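Local structure of universal stress protein MJ0577 (Methanocaldococcus jannaschii, 1MJH) at residues 123-128 with 153-158; 7-12 with 35-40; 14-19 with 131-136. The protein binds ATP and one manganese ion per subunit and forms a homodimer, as a member of the universal stress protein family. All blocks are in the same frame, centred on the assembly; numbering follows the deposited sequence.

How the contacts relate
Contacts 1 and 2 are the buried interior of one parallel sheet, joined because strands 7-11 and 123-127 are neighbours in it and share backbone bonds through L9. Both are laddered by main-chain bonds and filled with branched aliphatic side chains, but contact 1 lies at the edge of the sheet that meets the second subunit, whereas contact 2 lies further in. Contact 3 is partly buried and has no direct bond between its segments: the start of helix 16-27 meets the 131-136 loop through polar and charged groups linked by water. A tyrosine hydroxyl ties contact 2 to that helix start. All three touch ATP, the first two at its nucleoside and the third mainly at its phosphates.

Contact 1: 123-128 with 153-158; sequences IIIMGS and PVLVVK. With ATP (adenosine-5'-triphosphate), chain F.
M126 and V154 meet at an angle on one face of the sheet, the sulfur SD lying 3.8 Å from the methyl CG1 of V154. CG of M126 sits between the backbone N and the carbonyl carbon (chi1 68°), and the bend at chi3 carries methyl CE away from the valine to within 3.5 Å of ATP O4'. A long, flexible, apolar chain suits a place that must fill the sheet face beside T143 and V146 and still follow the ribose. Cut back to an alanine, the side chain would lose SD and CE, which would probably leave V154 CG1 and ATP O4' without their neighbour and open a gap between strand and ribose. On the opposite face I125 and L155 run side by side in the same direction, CG1 of I125 resting 4.0 Å from CB of L155, and F28 packs on both. Strands 123-127 and 154-157 are the two ends of a beta-alpha-beta unit whose helix, 141-149, covers the M126 and V154 face; in the parallel, Rossmann-like sheet of this family 154-157 is outermost in this chain, and the sheet runs on as V154, L155 and V156 pair antiparallel with a strand of the second subunit. Five backbone bonds hold the pair, among them the nearly straight M126 N to L155 O (3.0 Å, 170°). G127 has no side chain, and this leaves room for ATP: a beta carbon would run into O3'. Its N donates to ATP O2' at 3.3 Å and makes a weak bond to O3'. Beyond it, K158 curls back through three bends, so that CE presses 3.5 Å from CB of S128, tighter than normal carbon contact, while NZ goes on to S150 O and I147 O of the second subunit.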
# COMPACT_ATOMS: atom_id res chain seq x y z
N ILE B 123 6.86 7.04 -2.18
CA ILE B 123 6.06 5.82 -1.94
C ILE B 123 7.04 4.71 -1.62
O ILE B 123 8.20 4.76 -2.08
CB ILE B 123 5.23 5.50 -3.19
CG1 ILE B 123 4.38 4.23 -2.92
CG2 ILE B 123 6.08 5.30 -4.45
CD1 ILE B 123 3.35 4.03 -4.04
N ILE B 124 6.62 3.76 -0.81
CA ILE B 124 7.38 2.55 -0.55
C ILE B 124 6.61 1.40 -1.22
O ILE B 124 5.40 1.32 -0.96
CB ILE B 124 7.44 2.25 0.96
CG1 ILE B 124 8.08 3.52 1.66
CG2 ILE B 124 8.39 1.09 1.14
CD1 ILE B 124 8.17 3.31 3.15
N ILE B 125 7.24 0.61 -2.07
CA ILE B 125 6.52 -0.53 -2.72
C ILE B 125 7.17 -1.83 -2.18
O ILE B 125 8.37 -2.04 -2.35
CB ILE B 125 6.66 -0.42 -4.24
CG1 ILE B 125 5.91 0.82 -4.76
CG2 ILE B 125 6.02 -1.68 -4.87
CD1 ILE B 125 5.99 1.00 -6.28
N MET B 126 6.41 -2.69 -1.50
CA MET B 126 7.04 -3.85 -0.80
C MET B 126 6.09 -5.04 -0.84
O MET B 126 4.89 -4.85 -1.07
CB MET B 126 7.51 -3.47 0.64
CG MET B 126 6.31 -3.17 1.60
SD MET B 126 6.82 -2.22 3.17
CE MET B 126 8.02 -3.44 3.75
N GLY B 127 6.63 -6.24 -0.51
CA GLY B 127 5.71 -7.39 -0.46
C GLY B 127 4.96 -7.43 0.86
O GLY B 127 5.34 -6.81 1.86
N SER B 128 3.85 -8.21 0.87
CA SER B 128 3.14 -8.47 2.12
C SER B 128 3.89 -9.46 3.01
O SER B 128 3.71 -9.48 4.24
CB SER B 128 1.75 -9.03 1.84
OG SER B 128 1.87 -10.29 1.16
N PRO B 153 3.34 6.74 1.88
CA PRO B 153 2.37 5.80 1.28
C PRO B 153 3.08 4.46 1.07
O PRO B 153 4.27 4.46 0.69
CB PRO B 153 2.00 6.43 -0.06
CG PRO B 153 2.41 7.90 0.04
CD PRO B 153 3.57 7.86 0.97
N VAL B 154 2.39 3.37 1.43
CA VAL B 154 2.98 2.04 1.22
C VAL B 154 2.08 1.18 0.32
O VAL B 154 0.90 0.97 0.66
CB VAL B 154 3.09 1.32 2.57
CG1 VAL B 154 3.74 -0.08 2.37
CG2 VAL B 154 4.03 2.06 3.55
N LEU B 155 2.65 0.78 -0.80
CA LEU B 155 1.94 -0.19 -1.69
C LEU B 155 2.32 -1.58 -1.20
O LEU B 155 3.47 -1.96 -1.35
CB LEU B 155 2.29 0.06 -3.16
CG LEU B 155 1.72 -1.01 -4.14
CD1 LEU B 155 0.20 -1.08 -4.02
CD2 LEU B 155 2.08 -0.63 -5.60
N VAL B 156 1.38 -2.36 -0.70
CA VAL B 156 1.60 -3.70 -0.21
C VAL B 156 1.16 -4.70 -1.29
O VAL B 156 0.01 -4.72 -1.67
CB VAL B 156 0.75 -3.99 1.04
CG1 VAL B 156 1.08 -5.42 1.50
CG2 VAL B 156 1.00 -2.99 2.19
N VAL B 157 2.14 -5.43 -1.85
CA VAL B 157 1.86 -6.37 -2.92
C VAL B 157 1.73 -7.77 -2.29
O VAL B 157 2.67 -8.19 -1.61
CB VAL B 157 3.03 -6.38 -3.91
CG1 VAL B 157 2.80 -7.38 -5.06
CG2 VAL B 157 3.18 -4.99 -4.59
N LYS B 158 0.62 -8.44 -2.53
CA LYS B 158 0.41 -9.69 -1.75
C LYS B 158 1.17 -10.87 -2.33
O LYS B 158 1.51 -10.97 -3.50
CB LYS B 158 -1.10 -10.09 -1.76
CG LYS B 158 -2.01 -8.96 -1.25
CD LYS B 158 -1.75 -8.57 0.17
CE LYS B 158 -1.64 -9.65 1.25
NZ LYS B 158 -2.98 -10.36 1.44
PG ATP F . 8.64 -12.26 9.21
O1G ATP F . 7.81 -11.40 10.10
O2G ATP F . 9.87 -11.60 8.95
O3G ATP F . 8.85 -13.61 9.76
PB ATP F . 7.97 -12.51 6.35
O1B ATP F . 7.05 -13.47 5.73
O2B ATP F . 9.37 -12.86 6.05
O3B ATP F . 7.69 -12.42 7.89
PA ATP F . 8.37 -9.60 5.83
O1A ATP F . 7.55 -8.72 6.63
O2A ATP F . 9.74 -9.75 6.21
O3A ATP F . 7.62 -11.06 5.79
O5' ATP F . 8.44 -9.32 4.28
C5' ATP F . 7.60 -8.25 3.77
C4' ATP F . 8.41 -7.40 2.81
O4' ATP F . 9.38 -6.63 3.62
C3' ATP F . 9.29 -8.12 1.80
O3' ATP F . 8.57 -8.58 0.65
C2' ATP F . 10.32 -7.01 1.48
O2' ATP F . 9.72 -6.07 0.56
C1' ATP F . 10.53 -6.39 2.89
N9 ATP F . 11.69 -6.90 3.59
C8 ATP F . 11.77 -7.88 4.52
N7 ATP F . 12.98 -8.05 5.02
C5 ATP F . 13.72 -7.19 4.36
C6 ATP F . 15.08 -6.93 4.46
N6 ATP F . 15.85 -7.61 5.31
N1 ATP F . 15.57 -5.98 3.67
C2 ATP F . 14.76 -5.27 2.82
N3 ATP F . 13.44 -5.45 2.66
C4 ATP F . 13.03 -6.46 3.46

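Contact 2: 7-12 with 35-40; sequences KILYPT and EVILLH. With ATP (adenosine-5'-triphosphate), chain F.
Y10 and L38 lie side by side and point the same way, with methyl CD1 of L38 3.5 Å from ring atom CD2 of Y10. They belong to the first beta-alpha-beta unit of the Rossmann-like fold, in which strands 7-11 and 35-43 run parallel and helix 16-27 links them. L9 and I37 occupy the other face: with CG opposite the backbone N (chi1 174°) and chi2 near 61°, CD1 of L9 swings across to CG2 of I37 at 3.8 Å and also touches CB of L39. Such aliphatic residues suit a sheet covered on both faces. Between the two layers of side chains runs a ladder of five backbone bonds, from I8 N to T12 N, with Y10 N to I37 O nearly linear at 2.9 Å and 174°.

At the C-terminal end of the strand P11 accepts from ATP O2' through its O at 2.7 Å, and its CB sits 3.5 Å from adenine N3. At the far end K7 and E35 lie side by side, both partly exposed; E35 is extended, while K7 bends at chi3. Their charges fall short of a salt bridge: a water accepts from K7 NZ at 3.0 Å and donates to E35 OE1 at 3.0 Å.

Further out, K7 NZ bonds to E119 O, and T12 OG1 is hydrogen-bonded to F14 N, where the chain has left the strand. I112 and A116 of helix 108-118 cover L9. Helix 16-27 backs Y10 with L22 and V25, and the buried tyrosine OH bonds to A18 O.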
# COMPACT_ATOMS: atom_id res chain seq x y z
N LYS B 7 10.07 9.34 -6.87
CA LYS B 7 11.10 8.55 -6.21
C LYS B 7 10.47 7.45 -5.38
O LYS B 7 9.55 7.68 -4.57
CB LYS B 7 11.95 9.48 -5.33
CG LYS B 7 13.18 8.77 -4.77
CD LYS B 7 13.90 9.71 -3.78
CE LYS B 7 14.44 10.93 -4.54
NZ LYS B 7 15.57 11.50 -3.72
N ILE B 8 10.82 6.20 -5.69
CA ILE B 8 10.26 5.02 -5.01
C ILE B 8 11.29 4.33 -4.12
O ILE B 8 12.46 4.14 -4.54
CB ILE B 8 9.87 4.00 -6.13
CG1 ILE B 8 8.78 4.58 -7.00
CG2 ILE B 8 9.42 2.66 -5.53
CD1 ILE B 8 8.67 3.91 -8.38
N LEU B 9 10.86 3.88 -2.94
CA LEU B 9 11.73 3.03 -2.11
C LEU B 9 11.29 1.59 -2.36
O LEU B 9 10.09 1.31 -2.17
CB LEU B 9 11.67 3.28 -0.60
CG LEU B 9 12.45 2.34 0.33
CD1 LEU B 9 13.96 2.40 0.02
CD2 LEU B 9 12.27 2.67 1.81
N TYR B 10 12.21 0.69 -2.75
CA TYR B 10 11.85 -0.69 -2.98
C TYR B 10 12.78 -1.54 -2.13
O TYR B 10 13.97 -1.73 -2.47
CB TYR B 10 12.01 -1.09 -4.47
CG TYR B 10 11.96 -2.57 -4.72
CD1 TYR B 10 10.91 -3.34 -4.20
CD2 TYR B 10 12.93 -3.22 -5.47
CE1 TYR B 10 10.84 -4.70 -4.42
CE2 TYR B 10 12.86 -4.59 -5.70
CZ TYR B 10 11.83 -5.31 -5.17
OH TYR B 10 11.74 -6.69 -5.37
N PRO B 11 12.34 -1.89 -0.94
CA PRO B 11 13.13 -2.71 -0.03
C PRO B 11 12.89 -4.19 -0.38
O PRO B 11 11.74 -4.61 -0.47
CB PRO B 11 12.54 -2.39 1.34
CG PRO B 11 11.11 -1.98 1.10
CD PRO B 11 11.02 -1.55 -0.34
N THR B 12 13.98 -4.92 -0.61
CA THR B 12 13.80 -6.32 -0.97
C THR B 12 14.61 -7.24 -0.08
O THR B 12 15.73 -6.89 0.32
CB THR B 12 14.24 -6.54 -2.46
OG1 THR B 12 14.11 -7.95 -2.69
CG2 THR B 12 15.69 -6.17 -2.70
N GLU B 35 13.06 7.59 -10.15
CA GLU B 35 14.21 7.02 -9.47
C GLU B 35 13.79 5.92 -8.49
O GLU B 35 12.73 6.09 -7.91
CB GLU B 35 14.85 8.17 -8.67
CG GLU B 35 16.12 7.78 -7.95
CD GLU B 35 16.98 9.03 -7.72
OE1 GLU B 35 16.43 10.13 -7.59
OE2 GLU B 35 18.21 8.86 -7.67
N VAL B 36 14.58 4.88 -8.40
CA VAL B 36 14.30 3.85 -7.39
C VAL B 36 15.43 3.81 -6.38
O VAL B 36 16.63 3.69 -6.74
CB VAL B 36 14.09 2.44 -8.00
CG1 VAL B 36 13.90 1.41 -6.88
CG2 VAL B 36 12.89 2.48 -8.91
N ILE B 37 15.12 3.81 -5.08
CA ILE B 37 16.04 3.51 -4.02
C ILE B 37 15.95 2.00 -3.75
O ILE B 37 14.88 1.58 -3.32
CB ILE B 37 15.77 4.27 -2.70
CG1 ILE B 37 15.60 5.76 -2.93
CG2 ILE B 37 16.89 3.99 -1.70
CD1 ILE B 37 16.65 6.45 -3.80
N LEU B 38 16.99 1.24 -4.16
CA LEU B 38 16.88 -0.22 -3.99
C LEU B 38 17.60 -0.63 -2.76
O LEU B 38 18.82 -0.35 -2.59
CB LEU B 38 17.52 -0.83 -5.29
CG LEU B 38 17.79 -2.33 -5.16
CD1 LEU B 38 16.44 -3.10 -5.22
CD2 LEU B 38 18.62 -2.83 -6.35
N LEU B 39 16.85 -1.16 -1.79
CA LEU B 39 17.43 -1.39 -0.47
C LEU B 39 17.37 -2.80 0.05
O LEU B 39 16.30 -3.38 -0.01
CB LEU B 39 16.61 -0.45 0.49
CG LEU B 39 16.92 -0.68 1.97
CD1 LEU B 39 18.37 -0.32 2.33
CD2 LEU B 39 15.99 0.24 2.80
N HIS B 40 18.49 -3.36 0.53
CA HIS B 40 18.48 -4.61 1.26
C HIS B 40 19.11 -4.41 2.64
O HIS B 40 20.14 -3.71 2.72
CB HIS B 40 19.23 -5.75 0.49
CG HIS B 40 19.21 -7.01 1.30
ND1 HIS B 40 20.27 -7.63 1.91
CD2 HIS B 40 18.19 -7.80 1.61
CE1 HIS B 40 19.86 -8.73 2.54
NE2 HIS B 40 18.55 -8.87 2.38
PG ATP F . 8.64 -12.26 9.21
O1G ATP F . 7.81 -11.40 10.10
O2G ATP F . 9.87 -11.60 8.95
O3G ATP F . 8.85 -13.61 9.76
PB ATP F . 7.97 -12.51 6.35
O1B ATP F . 7.05 -13.47 5.73
O2B ATP F . 9.37 -12.86 6.05
O3B ATP F . 7.69 -12.42 7.89
PA ATP F . 8.37 -9.60 5.83
O1A ATP F . 7.55 -8.72 6.63
O2A ATP F . 9.74 -9.75 6.21
O3A ATP F . 7.62 -11.06 5.79
O5' ATP F . 8.44 -9.32 4.28
C5' ATP F . 7.60 -8.25 3.77
C4' ATP F . 8.41 -7.40 2.81
O4' ATP F . 9.38 -6.63 3.62
C3' ATP F . 9.29 -8.12 1.80
O3' ATP F . 8.57 -8.58 0.65
C2' ATP F . 10.32 -7.01 1.48
O2' ATP F . 9.72 -6.07 0.56
C1' ATP F . 10.53 -6.39 2.89
N9 ATP F . 11.69 -6.90 3.59
C8 ATP F . 11.77 -7.88 4.52
N7 ATP F . 12.98 -8.05 5.02
C5 ATP F . 13.72 -7.19 4.36
C6 ATP F . 15.08 -6.93 4.46
N6 ATP F . 15.85 -7.61 5.31
N1 ATP F . 15.57 -5.98 3.67
C2 ATP F . 14.76 -5.27 2.82
N3 ATP F . 13.44 -5.45 2.66
C4 ATP F . 13.03 -6.46 3.46
O HOH W 1 17.93 11.62 -5.50

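Contact 3: 14-19 with 131-136; sequences FSETAE and KTNLKE. With ATP (adenosine-5'-triphosphate), chain F.
The backbones of S15 and K131 pass with their CA atoms 5.2 Å apart, one entering helix 16-27 and the other within an irregular loop, and no direct hydrogen bond joins the two segments. K131 contributes the largest share of the touching surface. Bent at chi2 (-69°) and extended beyond, its chain lays CD against CB of S15 at 4.1 Å and brings NZ toward the carbonyl of F14. That gap is closed by a water, which accepts from K131 NZ at 2.8 Å and donates to F14 O. A lysine suits this exposed place because its methylene groups can lie on the helix start while its ammonium group remains hydrated.

S15 is the N-cap of the helix: OG, held between the backbone N and the carbonyl carbon, accepts from A18 N at 3.0 Å with an angle of 162°. The same OG bonds to D13 OD1, and the other oxygen of that carboxylate takes a weak bond from K131 N, so D13 spans the two segments. The 131-136 loop lies in the G-X2-G-X9-G-(S/T) signature of ATP-binding universal stress proteins, here G127 to S141, which wraps the phosphates. T132 grips them twice, N to O2B and OG1 to O3G at 2.8 Å, a hydroxyl reaching the terminal phosphate where an aliphatic chain could not bond. N133 N adds a bond to O1B at 2.9 Å; its backbone has left-handed torsions, which asparagine tolerates better than most residues. Its amide is used at both ends, OD1 receiving R159 NH1, while ND2 donates to a water 2.9 Å away that in turn makes a weak bond to OE2 of E16.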
# COMPACT_ATOMS: atom_id res chain seq x y z
N PHE B 14 14.86 -10.39 -1.23
CA PHE B 14 15.07 -11.42 -2.27
C PHE B 14 14.09 -12.56 -2.17
O PHE B 14 14.33 -13.65 -2.76
CB PHE B 14 16.53 -11.93 -2.35
CG PHE B 14 17.52 -10.79 -2.20
CD1 PHE B 14 17.52 -9.75 -3.10
CD2 PHE B 14 18.39 -10.75 -1.12
CE1 PHE B 14 18.38 -8.66 -2.99
CE2 PHE B 14 19.26 -9.67 -0.97
CZ PHE B 14 19.24 -8.66 -1.92
N SER B 15 12.92 -12.32 -1.56
CA SER B 15 11.92 -13.39 -1.44
C SER B 15 11.01 -13.46 -2.66
O SER B 15 11.01 -12.57 -3.50
CB SER B 15 11.02 -13.15 -0.22
OG SER B 15 10.29 -11.92 -0.41
N GLU B 16 10.29 -14.59 -2.82
CA GLU B 16 9.35 -14.66 -3.94
C GLU B 16 8.36 -13.51 -3.92
O GLU B 16 7.97 -12.99 -4.97
CB GLU B 16 8.61 -15.99 -3.80
CG GLU B 16 7.34 -16.25 -4.56
CD GLU B 16 6.79 -17.60 -4.05
OE1 GLU B 16 7.38 -18.56 -4.61
OE2 GLU B 16 5.90 -17.63 -3.16
N THR B 17 7.83 -13.18 -2.72
CA THR B 17 6.84 -12.08 -2.70
C THR B 17 7.50 -10.74 -3.04
O THR B 17 6.91 -9.95 -3.77
CB THR B 17 6.20 -11.98 -1.29
OG1 THR B 17 5.58 -13.27 -0.99
CG2 THR B 17 5.02 -11.03 -1.35
N ALA B 18 8.71 -10.48 -2.57
CA ALA B 18 9.39 -9.23 -2.97
C ALA B 18 9.55 -9.20 -4.49
O ALA B 18 9.59 -8.14 -5.13
CB ALA B 18 10.74 -9.10 -2.24
N GLU B 19 9.81 -10.35 -5.15
CA GLU B 19 9.91 -10.35 -6.63
C GLU B 19 8.61 -10.01 -7.30
O GLU B 19 8.62 -9.35 -8.33
CB GLU B 19 10.42 -11.73 -7.10
CG GLU B 19 11.94 -11.77 -6.90
CD GLU B 19 12.63 -11.07 -8.07
OE1 GLU B 19 12.33 -11.27 -9.28
OE2 GLU B 19 13.55 -10.27 -7.73
N LYS B 131 10.85 -13.81 3.39
CA LYS B 131 11.51 -15.15 3.39
C LYS B 131 10.84 -16.12 4.35
O LYS B 131 10.94 -17.32 4.07
CB LYS B 131 12.98 -14.95 3.75
CG LYS B 131 13.89 -14.27 2.73
CD LYS B 131 14.07 -15.22 1.52
CE LYS B 131 15.24 -14.76 0.68
NZ LYS B 131 15.63 -15.85 -0.28
N THR B 132 10.13 -15.72 5.42
CA THR B 132 9.44 -16.70 6.25
C THR B 132 8.21 -17.24 5.57
O THR B 132 8.01 -18.45 5.35
CB THR B 132 9.06 -16.04 7.60
OG1 THR B 132 10.26 -15.43 8.12
CG2 THR B 132 8.48 -16.98 8.63
N ASN B 133 7.33 -16.30 5.13
CA ASN B 133 6.08 -16.65 4.47
C ASN B 133 5.39 -17.89 5.02
O ASN B 133 5.16 -18.87 4.30
CB ASN B 133 6.27 -16.66 2.94
CG ASN B 133 4.92 -16.70 2.24
OD1 ASN B 133 3.87 -16.37 2.81
ND2 ASN B 133 4.94 -17.09 0.96
N LEU B 134 5.00 -17.78 6.29
CA LEU B 134 4.19 -18.87 6.92
C LEU B 134 2.74 -18.64 6.56
O LEU B 134 2.14 -17.57 6.65
CB LEU B 134 4.44 -18.75 8.41
CG LEU B 134 3.97 -19.91 9.29
CD1 LEU B 134 4.71 -21.18 8.84
CD2 LEU B 134 4.29 -19.60 10.75
N LYS B 135 2.07 -19.72 6.08
CA LYS B 135 0.69 -19.61 5.64
C LYS B 135 -0.25 -18.99 6.64
O LYS B 135 -1.09 -18.15 6.25
CB LYS B 135 0.16 -21.03 5.29
CG LYS B 135 -1.28 -21.02 4.78
CD LYS B 135 -1.39 -20.37 3.42
CE LYS B 135 -2.77 -19.83 3.09
NZ LYS B 135 -3.52 -20.68 2.12
N GLU B 136 -0.09 -19.29 7.95
CA GLU B 136 -1.02 -18.76 8.93
C GLU B 136 -0.79 -17.27 9.19
O GLU B 136 -1.67 -16.68 9.77
CB GLU B 136 -0.94 -19.51 10.28
CG GLU B 136 0.45 -19.38 10.91
CD GLU B 136 0.64 -20.22 12.16
OE1 GLU B 136 -0.16 -20.02 13.09
OE2 GLU B 136 1.59 -21.03 12.19
PG ATP F . 8.64 -12.26 9.21
O1G ATP F . 7.81 -11.40 10.10
O2G ATP F . 9.87 -11.60 8.95
O3G ATP F . 8.85 -13.61 9.76
PB ATP F . 7.97 -12.51 6.35
O1B ATP F . 7.05 -13.47 5.73
O2B ATP F . 9.37 -12.86 6.05
O3B ATP F . 7.69 -12.42 7.89
PA ATP F . 8.37 -9.60 5.83
O1A ATP F . 7.55 -8.72 6.63
O2A ATP F . 9.74 -9.75 6.21
O3A ATP F . 7.62 -11.06 5.79
O5' ATP F . 8.44 -9.32 4.28
C5' ATP F . 7.60 -8.25 3.77
C4' ATP F . 8.41 -7.40 2.81
O4' ATP F . 9.38 -6.63 3.62
C3' ATP F . 9.29 -8.12 1.80
O3' ATP F . 8.57 -8.58 0.65
C2' ATP F . 10.32 -7.01 1.48
O2' ATP F . 9.72 -6.07 0.56
C1' ATP F . 10.53 -6.39 2.89
N9 ATP F . 11.69 -6.90 3.59
C8 ATP F . 11.77 -7.88 4.52
N7 ATP F . 12.98 -8.05 5.02
C5 ATP F . 13.72 -7.19 4.36
C6 ATP F . 15.08 -6.93 4.46
N6 ATP F . 15.85 -7.61 5.31
N1 ATP F . 15.57 -5.98 3.67
C2 ATP F . 14.76 -5.27 2.82
N3 ATP F . 13.44 -5.45 2.66
C4 ATP F . 13.03 -6.46 3.46
O HOH W 2 16.65 -15.36 -2.87
O HOH W 3 7.38 -17.27 -0.63